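Local coordinates for L-methionine gamma-lyase (Fusobacterium nucleatum subsp. nucleatum, PDB 6LXU), which belongs to the Cys/Met metabolism family of pyridoxal-phosphate-dependent enzymes and carries its cofactor covalently bound in an assembly of four chains, at residues G12-A15 / I16-T20; T66-V69 / L70-I74; V225-R228 / Q229-D233; G249-E252 / A253-I256. All coordinates share one frame; numbering follows the deposited sequence. Where two conformers were deposited one is given.

Interaction 1 of 4, residues G12-A15 / I16-T20; sequences GTTA and IHAGT
Ala18 N gives its hydrogen to Thr14 O, 2.8 Å away, and so closes the last turn of helix 11-17. Two bonds of the same i to i+4 kind come before it. Ile16 N donates to Gly12 O at 2.9 Å, and His17 N donates to Thr13 O at 2.9 Å. The carbonyls of Gly12, Thr13 and Thr14 are therefore all used inside the turn. Side-chain carbons lie near each of them. Ile16 CG1 comes to 3.2 Å from Gly12 O, and Ala18 CB lies 3.0 Å from Thr14 O and 3.8 Å from Thr14 CG2. The imidazole of His17 turns an edge to the backbone. Its chi1 (-69°) keeps CG beside the backbone N, and chi2 (-76°) brings His17 CD2 to 3.6 Å from Thr13 O. Ile16 CG2 covers one ring face, 3.5 Å above the plane and offset toward the rim.

The chain leaves helical geometry at Ala18, within a type II turn from His17 to Thr20, with Gly19 at a positive phi of 81°. Lys73 of helix 65-78, in one of its two conformers, hydrogen-bonds Ala15 O and Ala18 O and weakly Ile16 O, which Lys261 also meets. Thr14 OG1 bonds to Gly10 O. Thr13 OG1 and His17 NE2 bond across to the second subunit, to Asp386 and Asn383 N and to Glu382 respectively.

Ala15 O and Ile16 O near the helix end, and Ala18 O just past it, thus accept from lysines. This would suit the partial negative charge expected at a helix C-terminus, while Thr13 and His17 tie the same turn to another chain.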
loop_
_atom_site.group_PDB
_atom_site.type_symbol
_atom_site.label_atom_id
_atom_site.label_comp_id
_atom_site.label_asym_id
_atom_site.label_seq_id
_atom_site.Cartn_x
_atom_site.Cartn_y
_atom_site.Cartn_z
ATOM N N GLY A 12 23.553 -7.880 9.762
ATOM C CA GLY A 12 22.838 -6.648 9.407
ATOM C C GLY A 12 23.102 -6.236 7.969
ATOM O O GLY A 12 22.191 -5.912 7.214
ATOM N N THR A 13 24.376 -6.261 7.561
ATOM C CA THR A 13 24.735 -5.968 6.177
ATOM C C THR A 13 23.962 -6.875 5.223
ATOM O O THR A 13 23.418 -6.431 4.210
ATOM C CB THR A 13 26.238 -6.142 5.976
ATOM O OG1 THR A 13 26.891 -5.295 6.926
ATOM C CG2 THR A 13 26.649 -5.786 4.570
ATOM N N THR A 14 23.926 -8.159 5.561
ATOM C CA THR A 14 23.249 -9.151 4.734
ATOM C C THR A 14 21.736 -8.917 4.669
ATOM O O THR A 14 21.143 -8.906 3.589
ATOM C CB THR A 14 23.568 -10.571 5.249
ATOM O OG1 THR A 14 24.986 -10.779 5.175
ATOM C CG2 THR A 14 22.877 -11.655 4.438
ATOM N N ALA A 15 21.124 -8.722 5.822
ATOM C CA ALA A 15 19.675 -8.484 5.848
ATOM C C ALA A 15 19.313 -7.250 5.030
ATOM O O ALA A 15 18.288 -7.241 4.345
ATOM C CB ALA A 15 19.179 -8.351 7.270
ATOM N N ILE A 16 20.124 -6.203 5.137
ATOM C CA ILE A 16 19.850 -4.953 4.450
ATOM C C ILE A 16 20.085 -5.084 2.942
ATOM O O ILE A 16 19.276 -4.594 2.146
ATOM C CB ILE A 16 20.682 -3.811 5.065
ATOM C CG1 ILE A 16 20.173 -3.519 6.484
ATOM C CG2 ILE A 16 20.616 -2.565 4.193
ATOM C CD1 ILE A 16 21.115 -2.698 7.333
ATOM N N HIS A 17 21.206 -5.693 2.556
ATOM C CA HIS A 17 21.660 -5.624 1.160
ATOM C C HIS A 17 21.522 -6.888 0.331
ATOM O O HIS A 17 21.523 -6.789 -0.903
ATOM C CB HIS A 17 23.114 -5.162 1.104
ATOM C CG HIS A 17 23.299 -3.737 1.518
ATOM N ND1 HIS A 17 22.961 -2.679 0.698
ATOM C CD2 HIS A 17 23.773 -3.196 2.663
ATOM C CE1 HIS A 17 23.236 -1.546 1.325
ATOM N NE2 HIS A 17 23.741 -1.831 2.510
ATOM N N ALA A 18 21.454 -8.067 0.950
ATOM C CA ALA A 18 21.498 -9.310 0.159
ATOM C C ALA A 18 20.291 -9.418 -0.729
ATOM O O ALA A 18 19.226 -8.942 -0.403
ATOM C CB ALA A 18 21.571 -10.530 1.053
ATOM N N GLY A 19 20.493 -10.044 -1.882
ATOM C CA GLY A 19 19.404 -10.523 -2.703
ATOM C C GLY A 19 18.764 -9.476 -3.575
ATOM O O GLY A 19 17.842 -9.803 -4.331
ATOM N N THR A 20 19.264 -8.242 -3.537
ATOM C CA THR A 20 18.671 -7.143 -4.293
ATOM C C THR A 20 18.705 -7.424 -5.781
ATOM O O THR A 20 19.639 -8.048 -6.290
ATOM C CB THR A 20 19.460 -5.835 -4.160
ATOM O OG1 THR A 20 20.789 -6.024 -4.679
ATOM C CG2 THR A 20 19.510 -5.342 -2.738
#

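Interaction 2 of 4, residues T66-V69 / L70-I74; sequences TTTV and LENKI
Val69 CG1 rests against Lys73 CE, 3.7 Å away, one helical turn further along helix 65-78. The two side chains lie side by side and point the same way. Val69 holds CG1 anti to its backbone N (chi1 170°), on the side where the lysine passes. The lysine chain runs straight as far as CE and bends only at its last torsion, which carries NZ to carbonyls at the end of helix 11-17. Lys73 CG also passes 3.4 Å from Val69 O, the acceptor of Lys73 N.

Leu70 buries the next largest surface here. Its CB touches Thr67 O at 3.4 Å. Its branched end packs on Leu224 and on Ile256 and Leu260 of helix 250-260. The Leu70 N bond to Thr66 O is long and weak, while the next three of the ladder are sound.

Thr68 and Asn72 repeat the side-by-side pattern, with Thr68 CG2 3.7 Å from Asn72 ND2. Thr68 OG1 bonds to Tyr57 OH and to Asn64 O. It also donates to a water at 2.8 Å, which in turn donates to Glu71 OE1 at 3.0 Å and bridges the two side chains. Glu71 reaches out in an extended chain and crosses Thr67 at a slant, with Glu71 CG 3.3 Å from Thr67 O and Glu71 OE2 3.7 Å from Thr67 CG2. Its carboxylate is well satisfied: OE1 forms a salt bridge with Arg236, and OE2 accepts from Ala85 N.

A helix laid on strands 82-86 and 223-227 of the large sheet and against helix 250-260 is consistent with the layered alpha/beta core of fold type I pyridoxal-phosphate enzymes.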
loop_
_atom_site.group_PDB
_atom_site.type_symbol
_atom_site.label_atom_id
_atom_site.label_comp_id
_atom_site.label_asym_id
_atom_site.label_seq_id
_atom_site.Cartn_x
_atom_site.Cartn_y
_atom_site.Cartn_z
ATOM N N THR A 66 9.699 -8.320 -6.802
ATOM C CA THR A 66 9.739 -7.912 -5.396
ATOM C C THR A 66 9.913 -9.136 -4.497
ATOM O O THR A 66 10.755 -9.183 -3.612
ATOM C CB THR A 66 8.486 -7.109 -5.006
ATOM O OG1 THR A 66 8.292 -6.034 -5.924
ATOM C CG2 THR A 66 8.589 -6.608 -3.575
ATOM N N THR A 67 9.107 -10.161 -4.762
ATOM C CA THR A 67 9.162 -11.380 -3.975
ATOM C C THR A 67 10.509 -12.094 -4.118
ATOM O O THR A 67 11.007 -12.656 -3.150
ATOM C CB THR A 67 7.999 -12.277 -4.367
ATOM O OG1 THR A 67 6.821 -11.471 -4.291
ATOM C CG2 THR A 67 7.876 -13.456 -3.456
ATOM N N THR A 68 11.079 -12.064 -5.320
ATOM C CA THR A 68 12.399 -12.672 -5.522
ATOM C C THR A 68 13.461 -12.091 -4.592
ATOM O O THR A 68 14.293 -12.826 -4.057
ATOM C CB THR A 68 12.845 -12.514 -6.979
ATOM O OG1 THR A 68 11.951 -13.283 -7.784
ATOM C CG2 THR A 68 14.278 -12.998 -7.206
ATOM N N VAL A 69 13.435 -10.782 -4.397
ATOM C CA VAL A 69 14.381 -10.147 -3.475
ATOM C C VAL A 69 14.231 -10.703 -2.074
ATOM O O VAL A 69 15.216 -11.044 -1.429
ATOM C CB VAL A 69 14.247 -8.627 -3.502
ATOM C CG1 VAL A 69 15.047 -7.974 -2.383
ATOM C CG2 VAL A 69 14.709 -8.108 -4.848
ATOM N N LEU A 70 12.982 -10.821 -1.617
ATOM C CA LEU A 70 12.724 -11.392 -0.309
ATOM C C LEU A 70 13.238 -12.825 -0.199
ATOM O O LEU A 70 13.850 -13.215 0.796
ATOM C CB LEU A 70 11.225 -11.332 -0.012
ATOM C CG LEU A 70 10.755 -12.023 1.264
ATOM C CD1 LEU A 70 11.440 -11.446 2.488
ATOM C CD2 LEU A 70 9.244 -11.898 1.388
ATOM N N GLU A 71 12.936 -13.612 -1.224
ATOM C CA GLU A 71 13.371 -15.002 -1.271
ATOM C C GLU A 71 14.890 -15.126 -1.199
ATOM O O GLU A 71 15.431 -15.951 -0.456
ATOM C CB GLU A 71 12.839 -15.655 -2.536
ATOM C CG GLU A 71 11.328 -15.863 -2.462
ATOM C CD GLU A 71 10.672 -16.292 -3.751
ATOM O OE1 GLU A 71 11.267 -16.144 -4.837
ATOM O OE2 GLU A 71 9.507 -16.760 -3.673
ATOM N N ASN A 72 15.573 -14.308 -1.985
ATOM C CA ASN A 72 17.042 -14.302 -1.971
ATOM C C ASN A 72 17.601 -13.888 -0.613
ATOM O O ASN A 72 18.614 -14.434 -0.161
ATOM C CB ASN A 72 17.583 -13.350 -3.043
ATOM C CG ASN A 72 17.343 -13.827 -4.447
ATOM O OD1 ASN A 72 17.094 -14.985 -4.683
ATOM N ND2 ASN A 72 17.456 -12.913 -5.398
ATOM N N LYS A 73 16.951 -12.930 0.029
ATOM C CA LYS A 73 17.389 -12.444 1.343
ATOM C C LYS A 73 17.288 -13.522 2.395
ATOM O O LYS A 73 18.228 -13.739 3.160
ATOM C CB LYS A 73 16.580 -11.231 1.808
ATOM C CG LYS A 73 17.013 -9.934 1.180
ATOM C CD LYS A 73 16.202 -8.743 1.651
ATOM C CE LYS A 73 16.617 -7.501 0.888
ATOM N NZ LYS A 73 18.009 -7.088 1.201
ATOM N N ILE A 74 16.140 -14.203 2.485
ATOM C CA ILE A 74 16.024 -15.238 3.501
ATOM C C ILE A 74 16.973 -16.410 3.206
ATOM O O ILE A 74 17.550 -16.989 4.133
ATOM C CB ILE A 74 14.563 -15.676 3.737
ATOM C CG1 ILE A 74 14.453 -16.585 4.965
ATOM C CG2 ILE A 74 13.971 -16.379 2.527
ATOM C CD1 ILE A 74 14.880 -15.961 6.284
HETATM O O HOH W 1 9.641 -14.702 -6.929
#

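Interaction 3 of 4, residues V225-R228 / Q229-D233; sequences VVTR and QELAD
A tight strand-to-helix turn joins strand 223-227 to helix 229-244, with Thr227 and Arg228 folded against the first helical turn. The segment axes run at 143° to each other, well short of antiparallel. Arg228 occupies the N-cap position, and its carbonyl O accepts from Ala232 N at 2.9 Å.

Thr227 fills the inside of the bend. Its OG1 meets Leu231 CD1 at 3.5 Å, the two side chains crossing at about a right angle. Its CG2 lies against the backbone of Ala232, 3.5 Å from Ala232 N. The hydroxyl bonds to Asp204 O.

The side chain of Arg228 runs alongside both Glu230 and Leu231. It bends at chi3, and this turns the guanidinium so that Leu231 CD1 lies over one face. The approach is close, with Arg228 NH2 3.2 Å from Leu231 CD1. At the edge, Arg228 NE faces Glu230 OE2 at 3.5 Å. This salt bridge is weak, for the bond is bent and the guanidinium and carboxylate planes stand almost perpendicular, 88° apart. Asp204 is the stronger partner and pairs with NH1.

On the helix itself, Gln229 NE2 donates to Asp233 OD1 at 2.9 Å. The aspartate oxygen is met on its syn side, about 30° out of the carboxylate plane, and the contact lies in the plane of the glutamine amide. Gln229 N bonds to Glu81 OE1.

Two acidic residues, Glu81 and Glu230, thus sit by the start of the helix, which would probably suit the partial positive charge there. Arg228 is held mainly by Asp204 at NH1, with a weak pull from Glu230 at NE and Leu231 CD1 over one face.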
loop_
_atom_site.group_PDB
_atom_site.type_symbol
_atom_site.label_atom_id
_atom_site.label_comp_id
_atom_site.label_asym_id
_atom_site.label_seq_id
_atom_site.Cartn_x
_atom_site.Cartn_y
_atom_site.Cartn_z
ATOM N N VAL A 225 10.373 -20.403 2.859
ATOM C CA VAL A 225 11.063 -21.689 2.814
ATOM C C VAL A 225 12.466 -21.457 2.284
ATOM O O VAL A 225 12.630 -20.690 1.344
ATOM C CB VAL A 225 10.324 -22.673 1.876
ATOM C CG1 VAL A 225 11.052 -24.012 1.779
ATOM C CG2 VAL A 225 8.879 -22.881 2.310
ATOM N N VAL A 226 13.460 -22.134 2.874
ATOM C CA VAL A 226 14.812 -22.152 2.316
ATOM C C VAL A 226 15.272 -23.594 2.188
ATOM O O VAL A 226 15.164 -24.377 3.122
ATOM C CB VAL A 226 15.820 -21.363 3.160
ATOM C CG1 VAL A 226 17.200 -21.378 2.493
ATOM C CG2 VAL A 226 15.356 -19.919 3.329
ATOM N N THR A 227 15.802 -23.927 1.010
ATOM C CA THR A 227 16.316 -25.263 0.751
ATOM C C THR A 227 17.219 -25.242 -0.482
ATOM O O THR A 227 17.498 -24.193 -1.053
ATOM C CB THR A 227 15.143 -26.275 0.648
ATOM O OG1 THR A 227 15.655 -27.610 0.564
ATOM C CG2 THR A 227 14.256 -26.032 -0.549
ATOM N N ARG A 228 17.669 -26.437 -0.880
ATOM C CA ARG A 228 18.476 -26.588 -2.096
ATOM C C ARG A 228 17.631 -26.286 -3.324
ATOM O O ARG A 228 16.405 -26.505 -3.313
ATOM C CB ARG A 228 19.009 -28.020 -2.248
ATOM C CG ARG A 228 19.851 -28.553 -1.127
ATOM C CD ARG A 228 20.215 -30.016 -1.362
ATOM N NE ARG A 228 19.119 -30.999 -1.310
ATOM C CZ ARG A 228 18.682 -31.657 -0.216
ATOM N NH1 ARG A 228 19.188 -31.396 0.982
ATOM N NH2 ARG A 228 17.720 -32.559 -0.325
ATOM N N GLN A 229 18.266 -25.808 -4.390
ATOM C CA GLN A 229 17.538 -25.378 -5.588
ATOM C C GLN A 229 16.602 -26.434 -6.155
ATOM O O GLN A 229 15.473 -26.105 -6.541
ATOM C CB GLN A 229 18.504 -24.942 -6.696
ATOM C CG GLN A 229 17.838 -24.174 -7.823
ATOM C CD GLN A 229 17.433 -22.790 -7.392
ATOM O OE1 GLN A 229 18.267 -22.036 -6.884
ATOM N NE2 GLN A 229 16.160 -22.439 -7.579
ATOM N N GLU A 230 17.061 -27.680 -6.214
ATOM C CA GLU A 230 16.264 -28.769 -6.782
ATOM C C GLU A 230 14.938 -28.949 -6.034
ATOM O O GLU A 230 13.882 -29.099 -6.662
ATOM C CB GLU A 230 17.061 -30.090 -6.843
ATOM C CG GLU A 230 17.475 -30.692 -5.505
ATOM C CD GLU A 230 18.535 -31.783 -5.622
ATOM O OE1 GLU A 230 18.558 -32.516 -6.636
ATOM O OE2 GLU A 230 19.346 -31.913 -4.679
ATOM N N LEU A 231 14.998 -28.930 -4.711
ATOM C CA LEU A 231 13.791 -29.053 -3.896
ATOM C C LEU A 231 12.954 -27.784 -3.972
ATOM O O LEU A 231 11.727 -27.854 -4.047
ATOM C CB LEU A 231 14.121 -29.367 -2.428
ATOM C CG LEU A 231 14.542 -30.795 -2.076
ATOM C CD1 LEU A 231 15.041 -30.864 -0.641
ATOM C CD2 LEU A 231 13.395 -31.774 -2.272
ATOM N N ALA A 232 13.604 -26.630 -3.969
ATOM C CA ALA A 232 12.892 -25.357 -4.028
ATOM C C ALA A 232 12.041 -25.271 -5.276
ATOM O O ALA A 232 10.890 -24.813 -5.225
ATOM C CB ALA A 232 13.869 -24.200 -3.980
ATOM N N ASP A 233 12.594 -25.667 -6.417
ATOM C CA ASP A 233 11.856 -25.573 -7.674
ATOM C C ASP A 233 10.611 -26.453 -7.648
ATOM O O ASP A 233 9.565 -26.066 -8.192
ATOM C CB ASP A 233 12.742 -25.957 -8.861
ATOM C CG ASP A 233 13.862 -24.958 -9.127
ATOM O OD1 ASP A 233 13.835 -23.846 -8.567
ATOM O OD2 ASP A 233 14.776 -25.291 -9.926
#

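Interaction 4 of 4, residues G249-E252 / A253-I256; sequences GPQE and AYYI
Gln251 NE2 sits over one face of the Tyr255 ring of its own chain and hydrogen-bonds to Tyr255 OH of the second subunit. It is 3.4 Å above the ring plane, offset toward the rim. Gln251 NE2 lies 3.5 Å from CE2 and CZ of Tyr255 of the same chain; Gln251 CG is 3.6 Å from that CE2. The amide is tilted 64° to the ring. Gln251 starts with CG anti to its N (chi1 179°) and then bends at chi2, which brings the chain back across the tyrosine. The exchange is mutual: the OH of this Tyr255 bonds to Gln251 NE2 of the second subunit.

The backbone runs in regular helical bonds from Gly249, the N-cap residue. Gly249 O accepts from Ala253 N at 2.9 Å, and Gln251 O accepts from Tyr255 N at 2.9 Å. Ile256 CG1 presses on Glu252 O at 3.2 Å.

Glu252 bonds through OE2 to Gln34 of the third subunit. Its OE1 lies close to OE1 of Glu252 there, so one of the pair may hold a proton. Tyr254 OH reaches Asp219 of the second subunit.

Helix 250-260 therefore has a face at the subunit interfaces, while Ala253 and Ile256 turn inward onto helix 65-78, against Thr66, Thr67 and Leu70.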
loop_
_atom_site.group_PDB
_atom_site.type_symbol
_atom_site.label_atom_id
_atom_site.label_comp_id
_atom_site.label_asym_id
_atom_site.label_seq_id
_atom_site.Cartn_x
_atom_site.Cartn_y
_atom_site.Cartn_z
ATOM N N GLY A 249 1.342 -11.437 -1.506
ATOM C CA GLY A 249 1.080 -10.177 -2.182
ATOM C C GLY A 249 2.365 -9.360 -2.296
ATOM O O GLY A 249 3.138 -9.298 -1.335
ATOM N N PRO A 250 2.606 -8.706 -3.450
ATOM C CA PRO A 250 3.812 -7.885 -3.558
ATOM C C PRO A 250 3.922 -6.809 -2.474
ATOM O O PRO A 250 5.025 -6.562 -1.976
ATOM C CB PRO A 250 3.730 -7.341 -4.981
ATOM C CG PRO A 250 3.042 -8.432 -5.737
ATOM C CD PRO A 250 1.988 -8.926 -4.775
ATOM N N GLN A 251 2.809 -6.220 -2.070
ATOM C CA GLN A 251 2.847 -5.240 -0.971
ATOM C C GLN A 251 3.409 -5.869 0.292
ATOM O O GLN A 251 4.254 -5.280 0.980
ATOM C CB GLN A 251 1.460 -4.672 -0.683
ATOM C CG GLN A 251 1.465 -3.672 0.463
ATOM C CD GLN A 251 2.284 -2.446 0.146
ATOM O OE1 GLN A 251 2.107 -1.846 -0.928
ATOM N NE2 GLN A 251 3.172 -2.041 1.059
ATOM N N GLU A 252 2.929 -7.065 0.620
ATOM C CA GLU A 252 3.419 -7.759 1.801
ATOM C C GLU A 252 4.880 -8.168 1.654
ATOM O O GLU A 252 5.637 -8.072 2.615
ATOM C CB GLU A 252 2.526 -8.940 2.181
ATOM C CG GLU A 252 1.223 -8.520 2.844
ATOM C CD GLU A 252 0.142 -8.030 1.891
ATOM O OE1 GLU A 252 0.166 -8.425 0.698
ATOM O OE2 GLU A 252 -0.780 -7.288 2.323
ATOM N N ALA A 253 5.286 -8.593 0.457
ATOM C CA ALA A 253 6.705 -8.858 0.227
ATOM C C ALA A 253 7.548 -7.616 0.536
ATOM O O ALA A 253 8.590 -7.725 1.191
ATOM C CB ALA A 253 6.938 -9.353 -1.190
ATOM N N TYR A 254 7.090 -6.454 0.074
ATOM C CA TYR A 254 7.786 -5.202 0.353
ATOM C C TYR A 254 7.829 -4.925 1.863
ATOM O O TYR A 254 8.893 -4.571 2.399
ATOM C CB TYR A 254 7.171 -4.011 -0.425
ATOM C CG TYR A 254 7.964 -2.781 -0.124
ATOM C CD1 TYR A 254 9.212 -2.590 -0.698
ATOM C CD2 TYR A 254 7.536 -1.867 0.842
ATOM C CE1 TYR A 254 10.008 -1.527 -0.329
ATOM C CE2 TYR A 254 8.325 -0.791 1.202
ATOM C CZ TYR A 254 9.581 -0.641 0.632
ATOM O OH TYR A 254 10.449 0.368 1.013
ATOM N N TYR A 255 6.700 -5.076 2.549
ATOM C CA TYR A 255 6.695 -4.871 3.997
ATOM C C TYR A 255 7.734 -5.743 4.696
ATOM O O TYR A 255 8.382 -5.301 5.643
ATOM C CB TYR A 255 5.315 -5.150 4.589
ATOM C CG TYR A 255 4.267 -4.058 4.478
ATOM C CD1 TYR A 255 4.506 -2.758 4.923
ATOM C CD2 TYR A 255 2.973 -4.369 4.067
ATOM C CE1 TYR A 255 3.501 -1.806 4.899
ATOM C CE2 TYR A 255 1.971 -3.404 4.040
ATOM C CZ TYR A 255 2.247 -2.121 4.462
ATOM O OH TYR A 255 1.276 -1.134 4.441
ATOM N N ILE A 256 7.885 -6.992 4.256
ATOM C CA ILE A 256 8.838 -7.892 4.911
ATOM C C ILE A 256 10.280 -7.494 4.573
ATOM O O ILE A 256 11.126 -7.457 5.466
ATOM C CB ILE A 256 8.601 -9.366 4.545
ATOM C CG1 ILE A 256 7.164 -9.805 4.872
ATOM C CG2 ILE A 256 9.595 -10.251 5.293
ATOM C CD1 ILE A 256 6.719 -11.011 4.089
#

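Interaction 2 is the hub. Its centre lies about 10 Å from those of interactions 1 and 4 and about 13 Å from that of interaction 3, and it touches all three. Lys73 NZ comes to 2.7 Å from Ala18 O, Leu70 CD1 to 3.6 Å from Ile256 CG2, and Ile74 O to 3.7 Å from Val226 CG2. The other three do not touch one another; nearest atoms of interactions 1 and 4 are about 7 Å apart. Both of these meet the second subunit, whereas 2 and 3 stay within the chain. Lys212, which carries the cofactor, falls in sequence between strands 205-209 and 223-227, the latter leading into interaction 3.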